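Long-range contact in methylmalonyl-CoA carboxyltransferase 12S subunit (Propionibacterium freudenreichii, PDB 1ON3), which transfers the carboxyl group of methylmalonyl-CoA to the biotin of the 1.3S subunit, as the hexameric core of transcarboxylase: residues Ala310-Arg322 / Val328-Gly340. Residues are numbered along the deposited sequence; the frame is centred on the assembly and turned at random.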
loop_
_atom_site.group_PDB
_atom_site.type_symbol
_atom_site.label_atom_id
_atom_site.label_comp_id
_atom_site.label_asym_id
_atom_site.label_seq_id
_atom_site.Cartn_x
_atom_site.Cartn_y
_atom_site.Cartn_z
ATOM N N ALA E 310 26.431 -24.969 -19.056
ATOM C CA ALA E 310 27.847 -25.356 -19.039
ATOM C C ALA E 310 28.493 -25.505 -20.407
ATOM O O ALA E 310 29.702 -25.311 -20.539
ATOM C CB ALA E 310 28.025 -26.647 -18.263
ATOM N N GLY E 311 27.702 -25.872 -21.409
ATOM C CA GLY E 311 28.240 -26.047 -22.747
ATOM C C GLY E 311 28.016 -24.899 -23.709
ATOM O O GLY E 311 28.334 -25.020 -24.892
ATOM N N TYR E 312 27.467 -23.792 -23.216
ATOM C CA TYR E 312 27.203 -22.617 -24.050
ATOM C C TYR E 312 28.076 -21.449 -23.587
ATOM O O TYR E 312 28.264 -21.264 -22.392
ATOM C CB TYR E 312 25.732 -22.201 -23.922
ATOM C CG TYR E 312 25.317 -21.055 -24.825
ATOM C CD1 TYR E 312 25.277 -21.214 -26.208
ATOM C CD2 TYR E 312 24.948 -19.818 -24.294
ATOM C CE1 TYR E 312 24.876 -20.173 -27.043
ATOM C CE2 TYR E 312 24.542 -18.767 -25.121
ATOM C CZ TYR E 312 24.509 -18.960 -26.495
ATOM O OH TYR E 312 24.096 -17.955 -27.326
ATOM N N ALA E 313 28.608 -20.675 -24.533
ATOM C CA ALA E 313 29.422 -19.495 -24.210
ATOM C C ALA E 313 30.305 -19.780 -23.007
ATOM O O ALA E 313 30.185 -19.130 -21.953
ATOM C CB ALA E 313 28.508 -18.296 -23.927
ATOM N N THR E 314 31.201 -20.748 -23.184
ATOM C CA THR E 314 32.088 -21.202 -22.125
ATOM C C THR E 314 33.150 -20.193 -21.711
ATOM O O THR E 314 33.984 -20.497 -20.862
ATOM C CB THR E 314 32.756 -22.537 -22.511
ATOM O OG1 THR E 314 33.494 -22.367 -23.731
ATOM C CG2 THR E 314 31.693 -23.623 -22.707
ATOM N N ASN E 315 33.129 -19.011 -22.328
ATOM C CA ASN E 315 34.054 -17.936 -21.971
ATOM C C ASN E 315 33.535 -17.274 -20.690
ATOM O O ASN E 315 34.189 -16.409 -20.111
ATOM C CB ASN E 315 34.167 -16.896 -23.105
ATOM C CG ASN E 315 32.822 -16.526 -23.724
ATOM O OD1 ASN E 315 31.996 -17.394 -24.020
ATOM N ND2 ASN E 315 32.610 -15.232 -23.951
ATOM N N LEU E 316 32.342 -17.687 -20.266
ATOM C CA LEU E 316 31.732 -17.176 -19.040
ATOM C C LEU E 316 31.023 -18.304 -18.307
ATOM O O LEU E 316 30.259 -19.060 -18.898
ATOM C CB LEU E 316 30.728 -16.061 -19.324
ATOM C CG LEU E 316 30.176 -15.531 -17.987
ATOM C CD1 LEU E 316 30.376 -14.048 -17.906
ATOM C CD2 LEU E 316 28.717 -15.924 -17.803
ATOM N N VAL E 317 31.275 -18.410 -17.012
ATOM C CA VAL E 317 30.666 -19.454 -16.197
ATOM C C VAL E 317 29.534 -18.901 -15.330
ATOM O O VAL E 317 29.672 -17.831 -14.752
ATOM C CB VAL E 317 31.723 -20.092 -15.249
ATOM C CG1 VAL E 317 31.051 -20.999 -14.241
ATOM C CG2 VAL E 317 32.756 -20.876 -16.057
ATOM N N THR E 318 28.415 -19.626 -15.264
ATOM C CA THR E 318 27.280 -19.245 -14.409
ATOM C C THR E 318 26.965 -20.544 -13.676
ATOM O O THR E 318 26.746 -21.585 -14.311
ATOM C CB THR E 318 26.026 -18.798 -15.211
ATOM O OG1 THR E 318 25.735 -19.754 -16.247
ATOM C CG2 THR E 318 26.239 -17.404 -15.805
ATOM N N ALA E 319 26.959 -20.498 -12.348
ATOM C CA ALA E 319 26.699 -21.706 -11.578
ATOM C C ALA E 319 26.050 -21.446 -10.227
ATOM O O ALA E 319 26.293 -20.427 -9.591
ATOM C CB ALA E 319 28.014 -22.470 -11.365
ATOM N N PHE E 320 25.221 -22.385 -9.796
ATOM C CA PHE E 320 24.600 -22.279 -8.486
ATOM C C PHE E 320 25.536 -22.990 -7.505
ATOM O O PHE E 320 26.132 -24.022 -7.833
ATOM C CB PHE E 320 23.242 -22.984 -8.458
ATOM C CG PHE E 320 22.136 -22.212 -9.110
ATOM C CD1 PHE E 320 21.437 -22.746 -10.187
ATOM C CD2 PHE E 320 21.761 -20.964 -8.624
ATOM C CE1 PHE E 320 20.367 -22.041 -10.769
ATOM C CE2 PHE E 320 20.704 -20.257 -9.193
ATOM C CZ PHE E 320 20.004 -20.792 -10.264
ATOM N N ALA E 321 25.658 -22.445 -6.302
ATOM C CA ALA E 321 26.494 -23.055 -5.287
ATOM C C ALA E 321 25.989 -22.585 -3.951
ATOM O O ALA E 321 24.951 -21.924 -3.862
ATOM C CB ALA E 321 27.937 -22.633 -5.469
ATOM N N ARG E 322 26.729 -22.914 -2.902
ATOM C CA ARG E 322 26.336 -22.484 -1.580
ATOM C C ARG E 322 27.522 -22.010 -0.764
ATOM O O ARG E 322 28.649 -22.501 -0.919
ATOM C CB ARG E 322 25.628 -23.620 -0.839
ATOM C CG ARG E 322 24.202 -23.888 -1.328
ATOM C CD ARG E 322 23.570 -25.030 -0.565
ATOM N NE ARG E 322 22.287 -25.413 -1.145
ATOM C CZ ARG E 322 22.103 -26.431 -1.977
ATOM N NH1 ARG E 322 23.121 -27.197 -2.345
ATOM N NH2 ARG E 322 20.886 -26.680 -2.443
ATOM N N VAL E 328 23.685 -19.398 -3.673
ATOM C CA VAL E 328 24.241 -18.212 -4.327
ATOM C C VAL E 328 24.417 -18.530 -5.813
ATOM O O VAL E 328 24.519 -19.701 -6.207
ATOM C CB VAL E 328 25.652 -17.784 -3.776
ATOM C CG1 VAL E 328 25.554 -17.422 -2.301
ATOM C CG2 VAL E 328 26.680 -18.885 -4.015
ATOM N N GLY E 329 24.436 -17.484 -6.628
ATOM C CA GLY E 329 24.656 -17.644 -8.052
ATOM C C GLY E 329 26.017 -17.028 -8.351
ATOM O O GLY E 329 26.270 -15.873 -8.003
ATOM N N ILE E 330 26.895 -17.785 -8.999
ATOM C CA ILE E 330 28.235 -17.293 -9.308
ATOM C C ILE E 330 28.364 -16.999 -10.795
ATOM O O ILE E 330 27.959 -17.811 -11.617
ATOM C CB ILE E 330 29.314 -18.329 -8.894
ATOM C CG1 ILE E 330 29.267 -18.524 -7.372
ATOM C CG2 ILE E 330 30.699 -17.872 -9.352
ATOM C CD1 ILE E 330 30.199 -19.558 -6.844
ATOM N N VAL E 331 28.900 -15.821 -11.115
ATOM C CA VAL E 331 29.108 -15.375 -12.499
ATOM C C VAL E 331 30.606 -15.086 -12.556
ATOM O O VAL E 331 31.105 -14.212 -11.849
ATOM C CB VAL E 331 28.301 -14.090 -12.786
ATOM C CG1 VAL E 331 28.460 -13.673 -14.252
ATOM C CG2 VAL E 331 26.815 -14.334 -12.470
ATOM N N ALA E 332 31.316 -15.819 -13.404
ATOM C CA ALA E 332 32.759 -15.694 -13.475
ATOM C C ALA E 332 33.322 -15.779 -14.894
ATOM O O ALA E 332 32.888 -16.609 -15.694
ATOM C CB ALA E 332 33.378 -16.793 -12.599
ATOM N N ASN E 333 34.291 -14.926 -15.209
ATOM C CA ASN E 333 34.893 -14.986 -16.539
ATOM C C ASN E 333 35.822 -16.196 -16.606
ATOM O O ASN E 333 36.408 -16.596 -15.595
ATOM C CB ASN E 333 35.667 -13.705 -16.830
ATOM C CG ASN E 333 34.865 -12.462 -16.503
ATOM O OD1 ASN E 333 35.129 -11.774 -15.510
ATOM N ND2 ASN E 333 33.875 -12.168 -17.336
ATOM N N GLN E 334 35.967 -16.770 -17.798
ATOM C CA GLN E 334 36.806 -17.958 -18.000
ATOM C C GLN E 334 38.029 -17.614 -18.878
ATOM O O GLN E 334 37.975 -17.737 -20.097
ATOM C CB GLN E 334 35.959 -19.053 -18.670
ATOM C CG GLN E 334 36.666 -20.395 -18.879
ATOM C CD GLN E 334 37.099 -21.031 -17.576
ATOM O OE1 GLN E 334 38.052 -20.581 -16.940
ATOM N NE2 GLN E 334 36.388 -22.081 -17.163
ATOM N N PRO E 335 39.153 -17.206 -18.255
ATOM C CA PRO E 335 40.369 -16.839 -18.990
ATOM C C PRO E 335 40.890 -17.884 -19.970
ATOM O O PRO E 335 41.558 -17.544 -20.947
ATOM C CB PRO E 335 41.366 -16.530 -17.866
ATOM C CG PRO E 335 40.482 -16.014 -16.774
ATOM C CD PRO E 335 39.373 -17.048 -16.807
ATOM N N SER E 336 40.581 -19.148 -19.708
ATOM C CA SER E 336 41.027 -20.228 -20.570
ATOM C C SER E 336 40.246 -20.366 -21.878
ATOM O O SER E 336 40.574 -21.220 -22.700
ATOM C CB SER E 336 40.986 -21.545 -19.797
ATOM O OG SER E 336 39.753 -21.680 -19.109
ATOM N N VAL E 337 39.216 -19.540 -22.073
ATOM C CA VAL E 337 38.423 -19.589 -23.305
ATOM C C VAL E 337 38.266 -18.177 -23.872
ATOM O O VAL E 337 37.673 -17.307 -23.234
ATOM C CB VAL E 337 37.008 -20.187 -23.066
ATOM C CG1 VAL E 337 36.208 -20.158 -24.350
ATOM C CG2 VAL E 337 37.120 -21.614 -22.555
ATOM N N MET E 338 38.816 -17.956 -25.064
ATOM C CA MET E 338 38.754 -16.658 -25.717
ATOM C C MET E 338 39.270 -15.539 -24.815
ATOM O O MET E 338 38.732 -14.428 -24.834
ATOM C CB MET E 338 37.317 -16.353 -26.134
ATOM C CG MET E 338 36.786 -17.230 -27.259
ATOM S SD MET E 338 35.105 -16.755 -27.712
ATOM C CE MET E 338 34.214 -17.698 -26.526
ATOM N N SER E 339 40.316 -15.837 -24.041
ATOM C CA SER E 339 40.937 -14.877 -23.122
ATOM C C SER E 339 39.978 -14.323 -22.071
ATOM O O SER E 339 40.252 -13.299 -21.432
ATOM C CB SER E 339 41.557 -13.710 -23.898
ATOM O OG SER E 339 42.573 -14.161 -24.783
ATOM N N GLY E 340 38.856 -15.000 -21.874
ATOM C CA GLY E 340 37.903 -14.511 -20.892
ATOM C C GLY E 340 37.089 -13.326 -21.395
ATOM O O GLY E 340 36.365 -12.694 -20.622
HETATM O O HOH W 1 34.018 -22.925 -19.241
HETATM O O HOH W 2 33.960 -13.629 -19.815
#
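Met338 meets Asn315 because its chain, extended through chi2, bends at the thioether (chi3 -86°) and brings Met338 CE to the amide carbon, 3.3 Å from Asn315 CG. Asn315 ND2 bonds Cys341 O and Asp343 OD1, fixing the amide's rotation. With CG1 opposite its own N (chi1 177°), Val337 lays both methyls against Thr314, CG1 3.6 Å from Thr314 OG1, the side chains crossing at about a right angle. Replacing Val337 by an alanine removes both methyls and would probably open a gap beside Thr314 OG1 and O and the Asn315 backbone. Gln334 lays CB and CG against Thr314 O, while its amide turns away to Val292 and Asp291. Gln334 N donates to Asn315 O (2.9 Å) from well above the carbonyl plane, a single bond carrying the register one pair beyond the strands. A water joins Asn315 O, Asn333 ND2 and Gly340 O; Asn333 OD1 takes the backbone N of Asp369.

Farther along, Val317 with Ala332 is an antiparallel hydrogen-bonded pair; Val317 N reaches Ala332 O at 2.8 Å, nearly straight. Small or branched aliphatics suit the face of Val317, Ala319 and Ala332, where Ala321 CB sits 4.1 Å from Ile330 CD1. On the other, Leu316 CD1 rests 4.1 Å from Val331 CG1, and Leu316, Thr318 and Phe320 meet helix 344-359; Gly329 adds no side chain beside the Phe320 ring. This is an antiparallel beta hairpin, strands at 157°, between strands 305-308 and 364-370 in the mixed sheet of the C-terminal carboxyltransferase domain, a crotonase-like fold.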